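Local coordinates for putative type VI secretion protein (Escherichia coli, PDB 6SKI), which is a phospholipase effector of the type VI secretion system that is loaded on the VgrG spike and probably hydrolyses membrane phospholipids through an alpha/beta-hydrolase-type catalytic domain, at residues 345-349 with 350-354. Numbering follows the deposited sequence.
Sequences REMDT and RVYRK
Met347 CA sits over one face of the Tyr352 ring, near its rim, while the thioether approaches the ring obliquely by CZ and OH. Met347 CA stands 4.0 Å from the centroid of the Tyr352 ring and 25° off the ring normal, which meets the geometry of a CH-pi interaction. The sulfur makes a Met-aromatic contact farther along, with Met347 SD 3.6 Å from Tyr352 CZ and 3.3 Å from Tyr352 OH. The phenol is brought back over the loop because Tyr352 CG is anti to the backbone N (chi1 -176°). At the root of the ring, Tyr352 CB packs 3.4 Å from Glu346 O, while Thr379 and Ile381 of strand 376-386 also touch the tyrosine.

The polar interactions belong to the start of helix 350-362. Arg353 N donates to Thr349 O at 3.0 Å with an N-H...O angle of 160°, the i to i+4 bond of the first helical turn; Thr349 occupies the N-cap position without a side-chain capping bond. The Arg353 guanidinium folds back past the same peptide, with Thr349 O offset toward the rim of one face. Arg353 NH2 reaches Asp348 OD1 at 3.1 Å, a salt bridge whose hydrogen bond is weak; the nearly perpendicular carboxylate and guanidinium planes fit this single N-H...O bond rather than a flat paired one.

Apolar packing completes the turn: the CG2 methyls of Thr349 and Val351 lie side by side 3.5 Å apart, and both side chains rest on Val401 of strand 398-409. Arg350 NE forms a salt bridge with Glu338, and Glu346 hydrogen-bonds Ser383.

Chemically, the helix start is held to its preceding loop by one well-formed backbone bond and a Met347-Tyr352 contact combining CH-pi and oblique Met-aromatic interactions, with the exposed Asp348-Arg353 pair probably adding only a modest electrostatic contribution.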
# COMPACT_ATOMS: atom_id res chain seq x y z
N ARG A 345 -2.16 49.53 5.22
CA ARG A 345 -3.32 48.66 5.12
C ARG A 345 -2.87 47.24 4.78
O ARG A 345 -2.00 47.05 3.92
CB ARG A 345 -4.28 49.17 4.05
CG ARG A 345 -4.50 50.66 4.07
CD ARG A 345 -5.37 51.11 2.91
NE ARG A 345 -5.18 52.52 2.58
CZ ARG A 345 -5.53 53.54 3.36
NH1 ARG A 345 -5.31 54.79 2.97
NH2 ARG A 345 -6.12 53.32 4.53
N GLU A 346 -3.46 46.26 5.46
CA GLU A 346 -3.08 44.87 5.23
C GLU A 346 -3.29 44.45 3.78
O GLU A 346 -2.55 43.61 3.26
CB GLU A 346 -3.88 43.96 6.16
CG GLU A 346 -3.42 44.00 7.60
CD GLU A 346 -4.57 43.89 8.57
OE1 GLU A 346 -5.69 43.56 8.13
OE2 GLU A 346 -4.37 44.15 9.77
N MET A 347 -4.28 45.04 3.11
CA MET A 347 -4.59 44.73 1.73
C MET A 347 -3.76 45.54 0.74
O MET A 347 -3.99 45.46 -0.46
CB MET A 347 -6.08 44.96 1.46
CG MET A 347 -6.99 44.04 2.25
SD MET A 347 -8.47 43.58 1.33
CE MET A 347 -9.31 42.58 2.55
N ASP A 348 -2.81 46.32 1.24
CA ASP A 348 -1.88 47.08 0.41
C ASP A 348 -0.45 46.61 0.66
O ASP A 348 0.48 47.41 0.72
CB ASP A 348 -2.02 48.57 0.66
CG ASP A 348 -1.87 49.39 -0.60
OD1 ASP A 348 -0.75 49.42 -1.16
OD2 ASP A 348 -2.86 50.01 -1.04
N THR A 349 -0.29 45.30 0.83
CA THR A 349 0.97 44.70 1.22
C THR A 349 1.42 43.73 0.13
O THR A 349 0.60 43.21 -0.63
CB THR A 349 0.81 43.97 2.57
OG1 THR A 349 0.33 44.90 3.55
CG2 THR A 349 2.12 43.42 3.06
N ARG A 350 2.73 43.51 0.05
CA ARG A 350 3.26 42.59 -0.94
C ARG A 350 2.73 41.18 -0.73
O ARG A 350 2.41 40.47 -1.70
CB ARG A 350 4.79 42.59 -0.90
CG ARG A 350 5.44 41.70 -1.95
CD ARG A 350 6.90 41.43 -1.63
NE ARG A 350 7.09 40.92 -0.28
CZ ARG A 350 7.00 39.63 0.05
NH1 ARG A 350 6.73 38.73 -0.88
NH2 ARG A 350 7.19 39.24 1.30
N VAL A 351 2.62 40.75 0.53
CA VAL A 351 2.16 39.39 0.81
C VAL A 351 0.70 39.23 0.40
O VAL A 351 0.30 38.18 -0.11
CB VAL A 351 2.40 39.03 2.29
CG1 VAL A 351 3.88 39.12 2.61
CG2 VAL A 351 1.60 39.93 3.21
N TYR A 352 -0.12 40.27 0.61
CA TYR A 352 -1.51 40.19 0.18
C TYR A 352 -1.61 40.13 -1.34
O TYR A 352 -2.45 39.39 -1.87
CB TYR A 352 -2.30 41.38 0.71
CG TYR A 352 -3.77 41.29 0.37
CD1 TYR A 352 -4.61 40.44 1.07
CD2 TYR A 352 -4.31 42.02 -0.68
CE1 TYR A 352 -5.94 40.34 0.76
CE2 TYR A 352 -5.65 41.92 -1.00
CZ TYR A 352 -6.46 41.08 -0.27
OH TYR A 352 -7.80 40.98 -0.58
N ARG A 353 -0.79 40.90 -2.04
CA ARG A 353 -0.83 40.88 -3.50
C ARG A 353 -0.39 39.52 -4.02
O ARG A 353 -0.99 38.99 -4.97
CB ARG A 353 0.06 41.99 -4.05
CG ARG A 353 -0.54 43.37 -3.90
CD ARG A 353 0.31 44.42 -4.59
NE ARG A 353 0.26 45.69 -3.87
CZ ARG A 353 1.21 46.12 -3.04
NH1 ARG A 353 2.28 45.38 -2.83
NH2 ARG A 353 1.08 47.28 -2.43
N LYS A 354 0.62 38.92 -3.39
CA LYS A 354 1.05 37.59 -3.78
C LYS A 354 -0.03 36.55 -3.52
O LYS A 354 -0.30 35.69 -4.37
CB LYS A 354 2.34 37.22 -3.04
CG LYS A 354 2.85 35.83 -3.33
CD LYS A 354 3.17 35.66 -4.80
CE LYS A 354 4.03 34.43 -5.04
NZ LYS A 354 5.11 34.32 -4.02